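Local coordinates for protein-tyrosine-phosphatase (Shewanella sp., PDB 2Z72) that removes phosphate from phosphotyrosine by hydrolysis and is active in the cold, probably at a two-zinc centre of the calcineurin-like phosphoesterase type, at residues D114-G119 and M153-D158; S77-Q82 and N123-F128; D167-L172 and N178-A183. All blocks are in the same frame, centred on the assembly; numbering follows the deposited sequence. Where two conformers were deposited one is given.

Contact 1. Residues D114-G119 and M153-D158; sequences DIFDRG and MVLGGD. With ZN (zinc ion), chain B; ZN (zinc ion), chain C.
Phe-116 and Asp-117 meet Val-154 where the metal-bearing GDIFDRG loop of the calcineurin-like phosphoesterase fold, the link from strand 108-111 to helix 122-138, passes the last turn of helix 149-156. The apolar part is a CH-pi contact: Val-154 CG1 sits over one face of the Phe-116 ring, 4.2 Å from its centroid and 22° off the normal, displaced toward the rim. CG1 of Val-154 stands anti to its backbone N (chi1 166°), and this leaves CG2 to lean on Asp-117, with 3.4 Å between Val-154 CG2 and Asp-117 OD2. Leu-155 CD1 adds a looser touch at 4.5 Å from Phe-116 CE1. With an alanine in place of Phe-116, Val-154 CG1 is likely to lose the surface it rests on, opening a gap between loop and helix.

The polar part involves no direct bond between the segments. Asp-117 OD1 takes a hydrogen bond from His-150, while water 1 donates both to Asp-117 OD1 and to Asp-158 O, each at 2.8 Å. Gly-157 ends the helix in a Schellman motif, with Asp-158 N bonded to Met-153 O.

Metal coordination falls to Asp-114 at the start of the loop. Its carboxylate bridges the zinc ions through one oxygen, Asp-114 OD1 lying 2.2 Å from the zinc of chain B and 2.3 Å from that of chain C.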
loop_
_atom_site.group_PDB
_atom_site.type_symbol
_atom_site.label_atom_id
_atom_site.label_comp_id
_atom_site.label_asym_id
_atom_site.label_seq_id
_atom_site.Cartn_x
_atom_site.Cartn_y
_atom_site.Cartn_z
ATOM N N ASP A 114 2.394 -2.791 2.003
ATOM C CA ASP A 114 3.189 -2.793 3.249
ATOM C C ASP A 114 3.245 -1.465 3.939
ATOM O O ASP A 114 4.277 -0.953 4.368
ATOM C CB ASP A 114 4.585 -3.388 3.032
ATOM C CG ASP A 114 4.617 -4.895 3.078
ATOM O OD1 ASP A 114 5.824 -5.425 3.116
ATOM O OD2 ASP A 114 3.570 -5.547 3.048
ATOM N N ILE A 115 2.027 -0.902 4.167
ATOM C CA ILE A 115 1.823 0.138 5.161
ATOM C C ILE A 115 2.007 -0.400 6.565
ATOM O O ILE A 115 2.636 0.210 7.423
ATOM C CB ILE A 115 0.430 0.773 5.032
ATOM C CG1 ILE A 115 0.340 1.620 3.764
ATOM C CG2 ILE A 115 0.094 1.567 6.289
ATOM C CD1 ILE A 115 -1.027 2.159 3.443
ATOM N N PHE A 116 1.410 -1.566 6.831
ATOM C CA PHE A 116 1.452 -2.154 8.176
ATOM C C PHE A 116 2.853 -2.656 8.559
ATOM O O PHE A 116 3.669 -3.006 7.720
ATOM C CB PHE A 116 0.516 -3.325 8.269
ATOM C CG PHE A 116 -0.947 -2.968 8.322
ATOM C CD1 PHE A 116 -1.735 -2.926 7.181
ATOM C CD2 PHE A 116 -1.531 -2.679 9.536
ATOM C CE1 PHE A 116 -3.061 -2.611 7.275
ATOM C CE2 PHE A 116 -2.847 -2.363 9.610
ATOM C CZ PHE A 116 -3.628 -2.343 8.503
ATOM N N ASP A 117 3.026 -2.696 9.873
ATOM C CA ASP A 117 4.031 -3.433 10.638
ATOM C C ASP A 117 5.373 -2.725 10.680
ATOM O O ASP A 117 5.699 -1.847 9.884
ATOM C CB ASP A 117 4.146 -4.869 10.101
ATOM C CG ASP A 117 2.951 -5.736 10.410
ATOM O OD1 ASP A 117 2.894 -6.869 9.839
ATOM O OD2 ASP A 117 2.100 -5.320 11.234
ATOM N N ARG A 118 6.124 -3.139 11.699
ATOM C CA ARG A 118 7.429 -2.657 12.118
ATOM C C ARG A 118 7.350 -1.287 12.759
ATOM O O ARG A 118 7.843 -1.079 13.877
ATOM C CB ARG A 118 8.492 -2.712 11.009
ATOM C CG ARG A 118 9.841 -2.329 11.608
ATOM C CD ARG A 118 10.931 -2.454 10.525
ATOM N NE ARG A 118 12.167 -1.829 11.020
ATOM C CZ ARG A 118 13.372 -2.033 10.512
ATOM N NH1 ARG A 118 13.515 -2.865 9.485
ATOM N NH2 ARG A 118 14.416 -1.397 11.058
ATOM N N GLY A 119 6.773 -0.308 12.093
ATOM C CA GLY A 119 6.801 1.066 12.565
ATOM C C GLY A 119 5.686 1.423 13.519
ATOM O O GLY A 119 4.776 0.666 13.786
ATOM N N MET A 153 -1.195 -10.386 6.092
ATOM C CA MET A 153 -0.879 -10.984 7.395
ATOM C C MET A 153 -1.741 -10.376 8.497
ATOM O O MET A 153 -2.413 -11.074 9.243
ATOM C CB MET A 153 0.599 -10.813 7.718
ATOM C CG MET A 153 1.375 -11.982 7.099
ATOM S SD MET A 153 3.071 -12.092 7.671
ATOM C CE MET A 153 3.855 -10.732 6.835
ATOM N N VAL A 154 -1.776 -9.040 8.593
ATOM C CA VAL A 154 -2.542 -8.373 9.629
ATOM C C VAL A 154 -3.990 -8.753 9.526
ATOM O O VAL A 154 -4.636 -9.122 10.523
ATOM C CB VAL A 154 -2.337 -6.854 9.599
ATOM C CG1 VAL A 154 -3.368 -6.142 10.420
ATOM C CG2 VAL A 154 -0.896 -6.539 10.087
ATOM N N LEU A 155 -4.586 -8.624 8.344
ATOM C CA LEU A 155 -6.008 -8.849 8.220
ATOM C C LEU A 155 -6.325 -10.318 8.554
ATOM O O LEU A 155 -7.407 -10.582 9.099
ATOM C CB LEU A 155 -6.539 -8.442 6.845
ATOM C CG LEU A 155 -6.986 -6.989 6.742
ATOM C CD1 LEU A 155 -6.037 -5.948 7.182
ATOM C CD2 LEU A 155 -7.475 -6.828 5.275
ATOM N N GLY A 156 -5.401 -11.216 8.261
ATOM C CA GLY A 156 -5.599 -12.626 8.518
ATOM C C GLY A 156 -5.209 -13.119 9.894
ATOM O O GLY A 156 -5.425 -14.320 10.153
ATOM N N GLY A 157 -4.630 -12.280 10.731
ATOM C CA GLY A 157 -4.259 -12.746 12.055
ATOM C C GLY A 157 -2.846 -13.211 12.246
ATOM O O GLY A 157 -2.577 -13.845 13.300
ATOM N N ASP A 158 -1.952 -12.903 11.320
ATOM C CA ASP A 158 -0.517 -13.168 11.507
ATOM C C ASP A 158 0.098 -11.885 11.992
ATOM O O ASP A 158 0.339 -10.939 11.207
ATOM C CB ASP A 158 0.065 -13.673 10.188
ATOM C CG ASP A 158 1.527 -13.961 10.272
ATOM O OD1 ASP A 158 2.098 -13.740 11.364
ATOM O OD2 ASP A 158 2.102 -14.414 9.280
HETATM ZN ZN ZN B . 7.820 -4.627 3.402
HETATM ZN ZN ZN C . 6.569 -7.199 1.880
HETATM O O HOH W 1 2.460 -9.115 11.509
HETATM O O HOH W 2 9.871 -4.103 3.448
HETATM O O HOH W 3 8.116 -6.505 2.865
#

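Contact 2. Residues S77-Q82 and N123-F128; sequences SDVHGQ and NEVLWF. With ZN (zinc ion), chain B.
The DxH metal motif of the calcineurin-like phosphoesterases, in the loop between strand 72-76 and helix 83-92, rests here on helix 122-138. Val-79, the residue between the two zinc ligands, carries the contact with Val-125 of the helix. The two side chains reach toward each other tip to tip, and Val-79 CG1 lies 3.8 Å from Val-125 CG2 and 4.0 Å from Val-125 CG1, so one methyl faces both branches of its partner. Val-79 CG1 stands anti to its own backbone N (chi1 170°), which turns this methyl rather than CG2 to Val-125.

Val-125 CG2 also rests against the backbone beyond, at 4.1 Å from Gly-81 C and equally far from Gln-82 C. This main chain forms a type I' turn from Val-79 to Gln-82, closed by the bond from Gln-82 N to Val-79 O, with His-80 and Gly-81 both at positive phi. Gln-82 then takes the N-cap position of helix 83-92, whose Tyr-83 also touches Val-125.

The turn points Val-79 toward the helix and His-80 away from it, separating packing from coordination. His-80 NE2 binds the zinc of chain B at 2.0 Å, its ND1 being hydrogen-bonded to Phe-116 O, a second-shell bond that would help fix the ring's rotation. Asp-78 uses OD1 for the same zinc, and Asp-114 completes the protein ligands. The other carboxylate oxygen, Asp-78 OD2, receives Ser-77 OG at 2.6 Å from above the carboxylate plane, 42° out of it.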
loop_
_atom_site.group_PDB
_atom_site.type_symbol
_atom_site.label_atom_id
_atom_site.label_comp_id
_atom_site.label_asym_id
_atom_site.label_seq_id
_atom_site.Cartn_x
_atom_site.Cartn_y
_atom_site.Cartn_z
ATOM N N SER A 77 6.631 2.334 -1.866
ATOM C CA SER A 77 6.205 1.098 -1.213
ATOM C C SER A 77 6.832 0.941 0.152
ATOM O O SER A 77 7.786 1.602 0.514
ATOM C CB SER A 77 6.723 -0.062 -2.062
ATOM O OG SER A 77 6.035 -1.266 -1.780
ATOM N N ASP A 78 6.271 0.025 0.928
ATOM C CA ASP A 78 6.873 -0.490 2.161
ATOM C C ASP A 78 7.155 0.624 3.163
ATOM O O ASP A 78 8.205 0.720 3.788
ATOM C CB ASP A 78 8.142 -1.294 1.845
ATOM C CG ASP A 78 7.814 -2.573 1.084
ATOM O OD1 ASP A 78 7.607 -3.641 1.690
ATOM O OD2 ASP A 78 7.704 -2.481 -0.171
ATOM N N VAL A 79 6.133 1.475 3.368
ATOM C CA VAL A 79 6.264 2.519 4.382
ATOM C C VAL A 79 6.400 1.931 5.796
ATOM O O VAL A 79 7.076 2.528 6.619
ATOM C CB VAL A 79 5.070 3.483 4.231
ATOM C CG1 VAL A 79 4.968 4.456 5.381
ATOM C CG2 VAL A 79 5.120 4.219 2.901
ATOM N N HIS A 80 5.736 0.810 6.070
ATOM C CA HIS A 80 5.939 0.104 7.351
ATOM C C HIS A 80 5.815 1.038 8.529
ATOM O O HIS A 80 6.685 1.168 9.392
ATOM C CB HIS A 80 7.281 -0.654 7.337
ATOM C CG HIS A 80 7.163 -1.916 6.531
ATOM N ND1 HIS A 80 6.263 -2.894 6.820
ATOM C CD2 HIS A 80 7.870 -2.384 5.468
ATOM C CE1 HIS A 80 6.387 -3.883 5.950
ATOM N NE2 HIS A 80 7.381 -3.619 5.083
ATOM N N GLY A 81 4.730 1.824 8.555
ATOM C CA GLY A 81 4.405 2.651 9.678
ATOM C C GLY A 81 5.280 3.872 9.884
ATOM O O GLY A 81 5.248 4.430 11.011
ATOM N N GLN A 82 6.024 4.307 8.907
ATOM C CA GLN A 82 6.902 5.487 9.014
ATOM C C GLN A 82 6.239 6.689 8.334
ATOM O O GLN A 82 6.551 7.064 7.209
ATOM C CB GLN A 82 8.264 5.174 8.448
ATOM C CG GLN A 82 8.974 4.087 9.199
ATOM C CD GLN A 82 9.397 4.441 10.606
ATOM O OE1 GLN A 82 9.606 3.496 11.436
ATOM N NE2 GLN A 82 9.582 5.674 10.939
ATOM N N ASN A 123 -1.414 3.996 11.988
ATOM C CA ASN A 123 -2.667 4.653 11.738
ATOM C C ASN A 123 -2.507 6.006 11.100
ATOM O O ASN A 123 -3.394 6.422 10.319
ATOM C CB ASN A 123 -3.526 4.705 12.996
ATOM C CG ASN A 123 -4.044 3.331 13.351
ATOM O OD1 ASN A 123 -4.634 2.655 12.516
ATOM N ND2 ASN A 123 -3.825 2.884 14.604
ATOM N N GLU A 124 -1.458 6.736 11.390
ATOM C CA GLU A 124 -1.155 7.983 10.715
ATOM C C GLU A 124 -1.016 7.718 9.213
ATOM O O GLU A 124 -1.551 8.467 8.414
ATOM C CB GLU A 124 0.099 8.632 11.272
ATOM C CG GLU A 124 -0.044 9.135 12.721
ATOM C CD GLU A 124 -0.087 8.120 13.810
ATOM O OE1 GLU A 124 0.224 6.928 13.642
ATOM O OE2 GLU A 124 -0.499 8.557 14.944
ATOM N N VAL A 125 -0.264 6.699 8.837
ATOM C CA VAL A 125 -0.134 6.364 7.429
ATOM C C VAL A 125 -1.448 5.984 6.836
ATOM O O VAL A 125 -1.819 6.449 5.725
ATOM C CB VAL A 125 0.922 5.270 7.187
ATOM C CG1 VAL A 125 0.995 4.993 5.682
ATOM C CG2 VAL A 125 2.285 5.693 7.700
ATOM N N LEU A 126 -2.217 5.119 7.507
ATOM C CA LEU A 126 -3.474 4.660 6.937
ATOM C C LEU A 126 -4.429 5.794 6.684
ATOM O O LEU A 126 -5.011 5.929 5.590
ATOM C CB LEU A 126 -4.086 3.597 7.871
ATOM C CG LEU A 126 -3.393 2.229 7.906
ATOM C CD1 LEU A 126 -3.902 1.430 9.076
ATOM C CD2 LEU A 126 -3.624 1.423 6.630
ATOM N N TRP A 127 -4.636 6.652 7.690
ATOM C CA TRP A 127 -5.610 7.730 7.511
ATOM C C TRP A 127 -5.112 8.767 6.514
ATOM O O TRP A 127 -5.939 9.394 5.841
ATOM C CB TRP A 127 -6.013 8.358 8.855
ATOM C CG TRP A 127 -6.870 7.461 9.674
ATOM C CD1 TRP A 127 -6.588 6.833 10.835
ATOM C CD2 TRP A 127 -8.221 7.084 9.324
ATOM N NE1 TRP A 127 -7.660 6.100 11.241
ATOM C CE2 TRP A 127 -8.681 6.231 10.347
ATOM C CE3 TRP A 127 -9.104 7.389 8.269
ATOM C CZ2 TRP A 127 -9.953 5.678 10.335
ATOM C CZ3 TRP A 127 -10.363 6.836 8.261
ATOM C CH2 TRP A 127 -10.785 5.993 9.281
ATOM N N PHE A 128 -3.816 9.004 6.444
ATOM C CA PHE A 128 -3.267 9.875 5.452
ATOM C C PHE A 128 -3.555 9.311 4.065
ATOM O O PHE A 128 -3.985 10.062 3.176
ATOM C CB PHE A 128 -1.759 10.057 5.665
ATOM C CG PHE A 128 -1.078 10.778 4.523
ATOM C CD1 PHE A 128 -1.226 12.132 4.320
ATOM C CD2 PHE A 128 -0.291 10.063 3.653
ATOM C CE1 PHE A 128 -0.614 12.771 3.261
ATOM C CE2 PHE A 128 0.325 10.706 2.585
ATOM C CZ PHE A 128 0.190 12.069 2.395
HETATM ZN ZN ZN B . 7.820 -4.627 3.402
HETATM O O HOH W 2 9.871 -4.103 3.448
HETATM O O HOH W 3 8.116 -6.505 2.865
#

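Contact 3. Residues D167-L172 and N178-A183. Unlike the reference sequence in segment 178-183: Ser-182 (reference Gly).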
loop_
_atom_site.group_PDB
_atom_site.type_symbol
_atom_site.label_atom_id
_atom_site.label_comp_id
_atom_site.label_asym_id
_atom_site.label_seq_id
_atom_site.Cartn_x
_atom_site.Cartn_y
_atom_site.Cartn_z
ATOM N N ASP A 167 -0.165 -3.005 21.521
ATOM C CA ASP A 167 -0.814 -3.780 22.610
ATOM C C ASP A 167 -1.721 -2.890 23.483
ATOM O O ASP A 167 -2.616 -3.399 24.136
ATOM C CB ASP A 167 0.251 -4.464 23.509
ATOM C CG ASP A 167 1.043 -5.555 22.915
ATOM O OD1 ASP A 167 1.997 -6.068 23.553
ATOM O OD2 ASP A 167 0.729 -5.979 21.777
ATOM N N ILE A 168 -1.453 -1.597 23.535
ATOM C CA ILE A 168 -2.325 -0.700 24.268
ATOM C C ILE A 168 -3.703 -0.710 23.635
ATOM O O ILE A 168 -4.750 -0.946 24.266
ATOM C CB ILE A 168 -1.730 0.730 24.395
ATOM C CG1 ILE A 168 -0.388 0.791 25.129
ATOM C CG2 ILE A 168 -2.757 1.656 25.060
ATOM C CD1 ILE A 168 -0.503 0.288 26.552
ATOM N N ALA A 169 -3.776 -0.501 22.309
ATOM C CA ALA A 169 -5.059 -0.478 21.616
ATOM C C ALA A 169 -5.753 -1.818 21.742
ATOM O O ALA A 169 -6.971 -1.850 21.988
ATOM C CB ALA A 169 -4.838 -0.114 20.160
ATOM N N THR A 170 -5.052 -2.930 21.562
ATOM C CA THR A 170 -5.747 -4.217 21.630
ATOM C C THR A 170 -6.269 -4.508 23.024
ATOM O O THR A 170 -7.330 -5.104 23.177
ATOM C CB THR A 170 -4.889 -5.379 21.090
ATOM O OG1 THR A 170 -3.626 -5.420 21.768
ATOM C CG2 THR A 170 -4.606 -5.180 19.623
ATOM N N THR A 171 -5.544 -4.080 24.047
ATOM C CA THR A 171 -6.037 -4.268 25.449
ATOM C C THR A 171 -7.219 -3.363 25.679
ATOM O O THR A 171 -8.280 -3.809 26.158
ATOM C CB THR A 171 -4.901 -4.009 26.435
ATOM O OG1 THR A 171 -3.896 -5.013 26.257
ATOM C CG2 THR A 171 -5.429 -4.215 27.871
ATOM N N LEU A 172 -7.114 -2.071 25.387
ATOM C CA LEU A 172 -8.171 -1.115 25.742
ATOM C C LEU A 172 -9.437 -1.277 24.940
ATOM O O LEU A 172 -10.518 -1.129 25.482
ATOM C CB LEU A 172 -7.646 0.313 25.627
ATOM C CG LEU A 172 -6.579 0.688 26.649
ATOM C CD1 LEU A 172 -6.078 2.085 26.377
ATOM C CD2 LEU A 172 -7.123 0.606 28.095
ATOM N N ASN A 178 -5.849 -7.979 14.518
ATOM C CA ASN A 178 -6.570 -8.241 13.258
ATOM C C ASN A 178 -7.989 -7.735 13.314
ATOM O O ASN A 178 -8.544 -7.332 12.265
ATOM C CB ASN A 178 -6.480 -9.722 12.936
ATOM C CG ASN A 178 -6.981 -10.637 14.004
ATOM O OD1 ASN A 178 -6.389 -10.595 15.106
ATOM N ND2 ASN A 178 -7.974 -11.467 13.773
ATOM N N LYS A 179 -8.621 -7.774 14.453
ATOM C CA LYS A 179 -10.016 -7.315 14.593
ATOM C C LYS A 179 -10.114 -5.821 14.732
ATOM O O LYS A 179 -11.203 -5.228 14.717
ATOM C CB LYS A 179 -10.672 -8.082 15.717
ATOM C CG LYS A 179 -10.847 -9.531 15.421
ATOM C CD LYS A 179 -11.834 -9.757 14.282
ATOM C CE LYS A 179 -12.127 -11.271 14.199
ATOM N NZ LYS A 179 -12.667 -11.595 12.848
ATOM N N LEU A 180 -9.006 -5.099 14.861
ATOM C CA LEU A 180 -9.012 -3.657 14.743
ATOM C C LEU A 180 -9.063 -3.210 13.301
ATOM O O LEU A 180 -9.245 -2.023 13.050
ATOM C CB LEU A 180 -7.794 -3.070 15.466
ATOM C CG LEU A 180 -7.718 -3.290 16.972
ATOM C CD1 LEU A 180 -6.439 -2.700 17.550
ATOM C CD2 LEU A 180 -8.924 -2.636 17.654
ATOM N N TYR A 181 -8.948 -4.144 12.387
ATOM C CA TYR A 181 -8.958 -3.884 10.924
ATOM C C TYR A 181 -9.860 -4.858 10.196
ATOM O O TYR A 181 -9.664 -5.147 9.011
ATOM C CB TYR A 181 -7.512 -3.947 10.336
ATOM C CG TYR A 181 -6.640 -2.894 11.020
ATOM C CD1 TYR A 181 -6.749 -1.559 10.644
ATOM C CD2 TYR A 181 -5.785 -3.176 12.052
ATOM C CE1 TYR A 181 -6.004 -0.565 11.266
ATOM C CE2 TYR A 181 -5.048 -2.233 12.683
ATOM C CZ TYR A 181 -5.139 -0.920 12.291
ATOM O OH TYR A 181 -4.377 0.038 12.913
ATOM N N SER A 182 -10.857 -5.384 10.902
ATOM C CA SER A 182 -11.800 -6.355 10.325
ATOM C C SER A 182 -12.801 -5.686 9.408
ATOM O O SER A 182 -12.831 -4.459 9.213
ATOM C CB SER A 182 -12.457 -7.094 11.495
ATOM O OG SER A 182 -13.257 -6.155 12.197
ATOM N N ALA A 183 -13.681 -6.517 8.831
ATOM C CA ALA A 183 -14.681 -6.003 7.901
ATOM C C ALA A 183 -15.714 -5.092 8.509
ATOM O O ALA A 183 -16.490 -4.441 7.788
ATOM C CB ALA A 183 -15.370 -7.178 7.230
#
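The backbones of helix 166-172, over residues 167-172, and of the short helix-like bend at 178-180 come nearest at Thr-170 and Leu-180, whose CA atoms are 7.6 Å apart; no hydrogen bond joins the segments. The two are neighbours in the chain, with five residues between them, and the bend is marked by a bond from Tyr-181 N to Asn-178 O at 3.2 Å. A single methyl does the touching from the loop side. Leu-180 CD1 approaches Thr-170 CG2 to 3.7 Å and Ala-169 CB to 4.0 Å, bearing on two consecutive residues of the helix. The side chains of Thr-170 and Leu-180 cross at about a right angle. At chi1 55°, the Thr-170 hydroxyl is placed between the backbone N and the carbonyl carbon, while CG2, anti to the carbonyl carbon, meets the leucine. Ala-169 points toward the loop, its lack of a longer side chain letting Leu-180 come up against CB itself.

This is plain apolar packing, closed in by the N-terminal strands: Tyr-12 of strand 8-14 touches both Ala-169 and Leu-180, and Ile-26 of strand 22-27 touches Ala-169, while beyond the bend Tyr-181 packs on Ile-187 of helix 186-192.

Contacts 1 and 2 are two sides of one metal site: their centres are about 11 Å apart, both reach the zinc of chain B and share waters 2 and 3, water 3 bridging to the zinc of chain C. Their loops are bonded directly, Asp-114 O lying 2.9 Å from His-80 N, and Ile-115 CG2 packs 3.6 Å from Val-125 CG1. Contact 3 stands further out, its centre about 12 Å from that of contact 1 and about 17 Å from that of contact 2. Tyr-181 ties it to both, with its ring edge-to-face against Phe-116 and its OH 2.7 Å from Asn-123 OD1. Contacts 1 and 2 thus frame the metals, and contact 3 lies farther from the chain's centre.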